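Local coordinates for maltose/maltodextrin-binding protein (Thermus thermophilus, PDB 2GH9), which binds maltotriose and probably delivers maltodextrins to a membrane transporter, as periplasmic solute-binding proteins do, at residues A[360-363]-A[364-367]; A[179-182]-A[183-186]; A[162-166]-A[167-171]. One frame throughout, in Å; residues are numbered along the deposited sequence.

Contact 1: residues A[360-363]-A[364-367]; sequences DSNV and KKIV
One face of the Asn362 carboxamide is roofed by the aliphatic chain of Lys365, while its oxygen end meets CB of Lys364. The lysine crosses the flat group at a slant, its CD 3.2 Å from Asn362 ND2 and its CG 3.5 Å from Asn362 CG, before NZ leads on and away. This is the N-cap of the C-terminal helix 363-378 of a periplasmic binding-protein fold. Asn362 OD1 accepts the amide of Lys365 three residues on, at 2.8 Å, the donor standing well above the carbonyl plane on the same face that the lysine chain overlies. With CG trans to the backbone N (chi1 -172°), the side chain reaches forward over the first turn and offers that oxygen to an amide of the first helical turn, which has no preceding helical carbonyl to bond. Shortened to an alanine, this position would probably leave Lys365 N without its capping acceptor and the lysine methylenes without the flat amide they lie on. Backbone bonding then takes over: Ile366 N donates to Asn362 O at 2.9 Å, and Val367 N to Val363 O at 3.0 Å. Ser361 OG is held by Ala355 O and Lys200 NZ. Beyond the cap, Ile366 packs on Ala351 and Leu354 of helix 341-357, while Val363 and Val367 lie against Gln197 and Leu196 of helix 189-204, so the first turn is wedged between two neighbouring helices. Val363 CG1 and Val367 CG2 come within 4.3 Å one turn apart, and Ile366 CD1 reaches back over the cap to Ser361 CB at 3.8 Å.

Contact 2: residues A[179-182]-A[183-186]; sequences NLDP and TKLL
Asp181 and Lys184 close a type I beta turn, the amide of Lys184 donating to Asp181 O at 3.2 Å, just as the chain leaves strand 179-181. The Asp181 carboxylate folds over the same corner. Its CG is trans to the backbone N (chi1 178°), which swings the group forward so that OD1 takes the Thr183 amide at 2.8 Å, approached from above the carboxylate plane. An aspartate oxygen holding the amide two residues ahead defines an Asx turn, here nested on the beta turn with Pro182 between its ends. Thr183 OG1 also approaches the carboxylate, but its modelled place is doubtful. The other oxygen, OD2, lies beside Lys184, whose chain crosses the aspartate and runs extended beyond CG; Lys184 CE is 3.3 Å from Asp181 OD2, and NZ makes a salt bridge to that oxygen at 3.4 Å. The stronger partner of Lys184 NZ is Asp175, in a second salt bridge; it belongs to strand 172-175, which pairs with strand 179-181 in a two-stranded antiparallel hairpin. Because Asp175 OD2 sits close to Asp181 OD2, the ammonium probably offsets repulsion between the two carboxylates. On the helix 363-378 side, Pro182 touches Ile378, and Leu185 packs against Val371 and Ile374.

Contact 3: residues A[162-166]-A[167-171]; sequences FFKAF and GAENV
Lys164 reaches past the end of its helix to Glu169, and its ammonium meets both main chain and side chain there. NZ donates to Glu169 O at 3.0 Å, in the carbonyl plane and on a lone pair, and makes a salt bridge to Glu169 OE1 at 3.3 Å. The two side chains run side by side; a bend at the last lysine torsion (chi4 64°) turns NZ to the glutamate. A water accepts weakly from Lys164 NZ and donates to Glu169 OE2, closing a bridge over the pair. Nearer the backbone, Lys164 CA lies 3.1 Å from Ala168 O in a CA-H...O contact. What brings these residues together is a Schellman motif ending helix 156-166: Ala168 N donates to Phe163 O at 3.0 Å, and Gly167 N bonds weakly to the carbonyls of both Phe163 and Lys164. Gly167 has positive phi (138°), and a CB there would clash with Phe166 O. Across the motif Phe163 CB and Ala168 CB approach to 4.5 Å. Farther out, helix 189-204 backs this end: Ala168 rests on Val191, Phe163 on Ala195, and Phe166 on Lys194 and Phe198. The Phe163 ring meets Trp348 edge-to-face; the Phe163 side chain is about 12 Å from a bound glucose unit.

Along the chain contact 3 comes first, then contact 2, and contact 1 last. Contacts 2 and 3 have centres 13 Å apart and touch where Leu186 N probably makes a hydrogen bond to Val171 O; strand 172-175 follows contact 3 and pairs with strand 179-181, which opens contact 2. Contact 1 stands apart, its centre about 18 Å from that of contact 3 and 23 Å from that of contact 2. Two helices tie the group together: 363-378 begins at contact 1 and packs on contact 2 farther along, while 189-204 lines both contacts 1 and 3. Helix ends and a turn thus meet in one region of the binding protein.

Contact 1: residues A[360-363]-A[364-367]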
loop_
_atom_site.group_PDB
_atom_site.type_symbol
_atom_site.label_atom_id
_atom_site.label_comp_id
_atom_site.label_asym_id
_atom_site.label_seq_id
_atom_site.Cartn_x
_atom_site.Cartn_y
_atom_site.Cartn_z
ATOM N N ASP A 360 -0.798 1.008 -30.164
ATOM C CA ASP A 360 0.378 1.421 -30.939
ATOM C C ASP A 360 1.398 2.223 -30.112
ATOM O O ASP A 360 2.301 2.856 -30.669
ATOM C CB ASP A 360 -0.068 2.273 -32.130
ATOM C CG ASP A 360 -0.544 1.448 -33.332
ATOM O OD1 ASP A 360 -1.343 0.474 -33.172
ATOM O OD2 ASP A 360 -0.142 1.827 -34.464
ATOM N N SER A 361 1.268 2.204 -28.788
ATOM C CA SER A 361 2.127 3.020 -27.942
ATOM C C SER A 361 3.564 2.509 -27.961
ATOM O O SER A 361 3.821 1.316 -27.776
ATOM C CB SER A 361 1.579 3.068 -26.506
ATOM O OG SER A 361 1.682 1.812 -25.868
ATOM N N ASN A 362 4.498 3.420 -28.209
ATOM C CA ASN A 362 5.921 3.091 -28.233
ATOM C C ASN A 362 6.399 2.884 -26.796
ATOM O O ASN A 362 6.780 3.831 -26.111
ATOM C CB ASN A 362 6.722 4.199 -28.933
ATOM C CG ASN A 362 8.172 3.832 -29.162
ATOM O OD1 ASN A 362 8.792 3.123 -28.378
ATOM N ND2 ASN A 362 8.730 4.340 -30.245
ATOM N N VAL A 363 6.363 1.629 -26.358
ATOM C CA VAL A 363 6.804 1.247 -25.018
ATOM C C VAL A 363 8.269 1.634 -24.759
ATOM O O VAL A 363 8.621 2.102 -23.675
ATOM C CB VAL A 363 6.609 -0.274 -24.816
ATOM C CG1 VAL A 363 7.422 -0.756 -23.686
ATOM C CG2 VAL A 363 5.128 -0.603 -24.615
ATOM N N LYS A 364 9.115 1.440 -25.770
ATOM C CA LYS A 364 10.533 1.821 -25.712
ATOM C C LYS A 364 10.745 3.309 -25.380
ATOM O O LYS A 364 11.559 3.648 -24.522
ATOM C CB LYS A 364 11.202 1.490 -27.061
ATOM C CG LYS A 364 12.730 1.622 -27.101
ATOM C CD LYS A 364 13.433 0.253 -27.139
ATOM C CE LYS A 364 14.725 0.314 -27.930
ATOM N NZ LYS A 364 15.632 1.405 -27.474
ATOM N N LYS A 365 10.024 4.185 -26.065
ATOM C CA LYS A 365 10.177 5.641 -25.873
ATOM C C LYS A 365 9.491 6.130 -24.597
ATOM O O LYS A 365 10.021 7.003 -23.900
ATOM C CB LYS A 365 9.627 6.419 -27.070
ATOM C CG LYS A 365 10.509 6.335 -28.318
ATOM C CD LYS A 365 9.976 7.225 -29.456
ATOM C CE LYS A 365 10.845 7.093 -30.721
ATOM N NZ LYS A 365 10.190 7.690 -31.942
ATOM N N ILE A 366 8.309 5.576 -24.318
ATOM C CA ILE A 366 7.574 5.851 -23.073
ATOM C C ILE A 366 8.489 5.606 -21.875
ATOM O O ILE A 366 8.626 6.475 -21.009
ATOM C CB ILE A 366 6.272 5.006 -22.965
ATOM C CG1 ILE A 366 5.231 5.524 -23.962
ATOM C CG2 ILE A 366 5.702 5.057 -21.527
ATOM C CD1 ILE A 366 3.968 4.720 -24.053
ATOM N N VAL A 367 9.143 4.446 -21.849
ATOM C CA VAL A 367 10.075 4.125 -20.763
ATOM C C VAL A 367 11.276 5.084 -20.742
ATOM O O VAL A 367 11.736 5.499 -19.664
ATOM C CB VAL A 367 10.559 2.651 -20.843
ATOM C CG1 VAL A 367 11.623 2.372 -19.786
ATOM C CG2 VAL A 367 9.378 1.690 -20.693
#

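Contact 2: residues A[179-182]-A[183-186]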
loop_
_atom_site.group_PDB
_atom_site.type_symbol
_atom_site.label_atom_id
_atom_site.label_comp_id
_atom_site.label_asym_id
_atom_site.label_seq_id
_atom_site.Cartn_x
_atom_site.Cartn_y
_atom_site.Cartn_z
ATOM N N ASN A 179 22.857 1.256 0.931
ATOM C CA ASN A 179 21.951 2.405 0.756
ATOM C C ASN A 179 21.484 2.586 -0.684
ATOM O O ASN A 179 22.279 2.476 -1.614
ATOM C CB ASN A 179 22.641 3.694 1.203
ATOM C CG ASN A 179 23.057 3.660 2.653
ATOM O OD1 ASN A 179 22.295 3.232 3.523
ATOM N ND2 ASN A 179 24.273 4.116 2.925
ATOM N N LEU A 180 20.199 2.896 -0.863
ATOM C CA LEU A 180 19.645 3.108 -2.198
ATOM C C LEU A 180 20.316 4.290 -2.880
ATOM O O LEU A 180 20.597 5.304 -2.243
ATOM C CB LEU A 180 18.141 3.357 -2.137
ATOM C CG LEU A 180 17.270 2.227 -1.588
ATOM C CD1 LEU A 180 15.905 2.790 -1.268
ATOM C CD2 LEU A 180 17.168 1.038 -2.552
ATOM N N ASP A 181 20.585 4.140 -4.172
ATOM C CA ASP A 181 21.056 5.234 -4.998
ATOM C C ASP A 181 19.887 5.666 -5.869
ATOM O O ASP A 181 19.483 4.925 -6.766
ATOM C CB ASP A 181 22.259 4.819 -5.859
ATOM C CG ASP A 181 22.760 5.941 -6.774
ATOM O OD1 ASP A 181 22.252 7.082 -6.687
ATOM O OD2 ASP A 181 23.664 5.689 -7.602
ATOM N N PRO A 182 19.337 6.862 -5.600
ATOM C CA PRO A 182 18.251 7.411 -6.415
ATOM C C PRO A 182 18.647 7.778 -7.848
ATOM O O PRO A 182 17.776 8.045 -8.675
ATOM C CB PRO A 182 17.805 8.655 -5.632
ATOM C CG PRO A 182 18.930 8.994 -4.765
ATOM C CD PRO A 182 19.697 7.753 -4.486
ATOM N N THR A 183 19.943 7.784 -8.141
ATOM C CA THR A 183 20.421 8.052 -9.496
ATOM C C THR A 183 20.319 6.823 -10.412
ATOM O O THR A 183 20.404 6.963 -11.644
ATOM C CB THR A 183 21.889 8.551 -9.497
ATOM O OG1 THR A 183 22.784 7.459 -9.217
ATOM C CG2 THR A 183 22.078 9.679 -8.472
ATOM N N LYS A 184 20.128 5.640 -9.814
ATOM C CA LYS A 184 20.063 4.373 -10.559
ATOM C C LYS A 184 18.691 3.676 -10.479
ATOM O O LYS A 184 18.473 2.803 -9.633
ATOM C CB LYS A 184 21.148 3.425 -10.047
ATOM C CG LYS A 184 22.592 3.850 -10.394
ATOM C CD LYS A 184 23.599 3.030 -9.561
ATOM C CE LYS A 184 25.023 3.577 -9.673
ATOM N NZ LYS A 184 25.820 3.257 -8.441
ATOM N N LEU A 185 17.774 4.058 -11.368
ATOM C CA LEU A 185 16.477 3.388 -11.445
ATOM C C LEU A 185 16.673 1.946 -11.886
ATOM O O LEU A 185 17.640 1.638 -12.587
ATOM C CB LEU A 185 15.541 4.055 -12.447
ATOM C CG LEU A 185 14.787 5.336 -12.107
ATOM C CD1 LEU A 185 13.931 5.708 -13.308
ATOM C CD2 LEU A 185 13.926 5.198 -10.864
ATOM N N LEU A 186 15.752 1.076 -11.463
ATOM C CA LEU A 186 15.701 -0.312 -11.922
ATOM C C LEU A 186 14.416 -0.631 -12.691
ATOM O O LEU A 186 14.259 -1.746 -13.191
ATOM C CB LEU A 186 15.859 -1.274 -10.737
ATOM C CG LEU A 186 17.262 -1.300 -10.139
ATOM C CD1 LEU A 186 17.318 -2.187 -8.922
ATOM C CD2 LEU A 186 18.280 -1.740 -11.203
#

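Contact 3: residues A[162-166]-A[167-171]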
loop_
_atom_site.group_PDB
_atom_site.type_symbol
_atom_site.label_atom_id
_atom_site.label_comp_id
_atom_site.label_asym_id
_atom_site.label_seq_id
_atom_site.Cartn_x
_atom_site.Cartn_y
_atom_site.Cartn_z
ATOM N N PHE A 162 4.693 -6.825 -11.319
ATOM C CA PHE A 162 5.057 -7.173 -12.694
ATOM C C PHE A 162 6.449 -6.608 -13.052
ATOM O O PHE A 162 7.236 -7.264 -13.723
ATOM C CB PHE A 162 3.998 -6.657 -13.674
ATOM C CG PHE A 162 2.607 -7.086 -13.338
ATOM C CD1 PHE A 162 2.347 -8.381 -12.922
ATOM C CD2 PHE A 162 1.539 -6.192 -13.467
ATOM C CE1 PHE A 162 1.055 -8.788 -12.599
ATOM C CE2 PHE A 162 0.257 -6.583 -13.165
ATOM C CZ PHE A 162 0.007 -7.887 -12.714
ATOM N N PHE A 163 6.762 -5.413 -12.579
ATOM C CA PHE A 163 8.100 -4.853 -12.786
ATOM C C PHE A 163 9.190 -5.703 -12.095
ATOM O O PHE A 163 10.249 -5.955 -12.678
ATOM C CB PHE A 163 8.169 -3.372 -12.363
ATOM C CG PHE A 163 7.621 -2.408 -13.395
ATOM C CD1 PHE A 163 8.477 -1.593 -14.142
ATOM C CD2 PHE A 163 6.252 -2.282 -13.587
ATOM C CE1 PHE A 163 7.974 -0.678 -15.077
ATOM C CE2 PHE A 163 5.737 -1.373 -14.529
ATOM C CZ PHE A 163 6.620 -0.562 -15.267
ATOM N N LYS A 164 8.895 -6.168 -10.883
ATOM C CA LYS A 164 9.756 -7.094 -10.141
ATOM C C LYS A 164 9.932 -8.443 -10.861
ATOM O O LYS A 164 11.067 -8.902 -11.057
ATOM C CB LYS A 164 9.219 -7.296 -8.713
ATOM C CG LYS A 164 10.119 -8.154 -7.821
ATOM C CD LYS A 164 9.826 -7.931 -6.343
ATOM C CE LYS A 164 10.841 -8.638 -5.468
ATOM N NZ LYS A 164 12.183 -8.077 -5.669
ATOM N N ALA A 165 8.834 -9.051 -11.293
ATOM C CA ALA A 165 8.915 -10.276 -12.080
ATOM C C ALA A 165 9.889 -10.119 -13.281
ATOM O O ALA A 165 10.761 -10.961 -13.506
ATOM C CB ALA A 165 7.528 -10.706 -12.561
ATOM N N PHE A 166 9.756 -9.024 -14.027
ATOM C CA PHE A 166 10.566 -8.805 -15.230
ATOM C C PHE A 166 11.997 -8.319 -14.966
ATOM O O PHE A 166 12.799 -8.249 -15.898
ATOM C CB PHE A 166 9.853 -7.865 -16.206
ATOM C CG PHE A 166 8.715 -8.509 -16.941
ATOM C CD1 PHE A 166 8.964 -9.452 -17.945
ATOM C CD2 PHE A 166 7.410 -8.176 -16.657
ATOM C CE1 PHE A 166 7.935 -10.047 -18.627
ATOM C CE2 PHE A 166 6.374 -8.759 -17.351
ATOM C CZ PHE A 166 6.646 -9.715 -18.340
ATOM N N GLY A 167 12.330 -8.003 -13.712
ATOM C CA GLY A 167 13.739 -7.907 -13.294
ATOM C C GLY A 167 14.147 -6.766 -12.385
ATOM O O GLY A 167 15.330 -6.606 -12.123
ATOM N N ALA A 168 13.193 -5.949 -11.937
ATOM C CA ALA A 168 13.478 -4.837 -11.011
ATOM C C ALA A 168 13.427 -5.337 -9.571
ATOM O O ALA A 168 12.372 -5.727 -9.108
ATOM C CB ALA A 168 12.459 -3.683 -11.212
ATOM N N GLU A 169 14.565 -5.353 -8.878
ATOM C CA GLU A 169 14.601 -5.743 -7.449
ATOM C C GLU A 169 13.735 -4.787 -6.614
ATOM O O GLU A 169 12.934 -5.195 -5.785
ATOM C CB GLU A 169 16.048 -5.728 -6.945
ATOM C CG GLU A 169 16.246 -5.999 -5.457
ATOM C CD GLU A 169 15.555 -7.275 -4.958
ATOM O OE1 GLU A 169 15.498 -8.290 -5.692
ATOM O OE2 GLU A 169 15.073 -7.258 -3.802
ATOM N N ASN A 170 13.911 -3.506 -6.869
ATOM C CA ASN A 170 13.104 -2.478 -6.272
ATOM C C ASN A 170 13.122 -1.308 -7.243
ATOM O O ASN A 170 13.414 -1.515 -8.435
ATOM C CB ASN A 170 13.637 -2.127 -4.870
ATOM C CG ASN A 170 12.557 -1.531 -3.955
ATOM O OD1 ASN A 170 11.780 -0.681 -4.388
ATOM N ND2 ASN A 170 12.510 -1.978 -2.702
ATOM N N VAL A 171 12.767 -0.107 -6.764
ATOM C CA VAL A 171 12.725 1.074 -7.593
ATOM C C VAL A 171 14.142 1.521 -7.949
ATOM O O VAL A 171 14.418 1.873 -9.090
ATOM C CB VAL A 171 11.967 2.237 -6.893
ATOM C CG1 VAL A 171 12.076 3.526 -7.712
ATOM C CG2 VAL A 171 10.499 1.872 -6.696
HETATM O O HOH W 1 13.415 -8.579 -2.437
#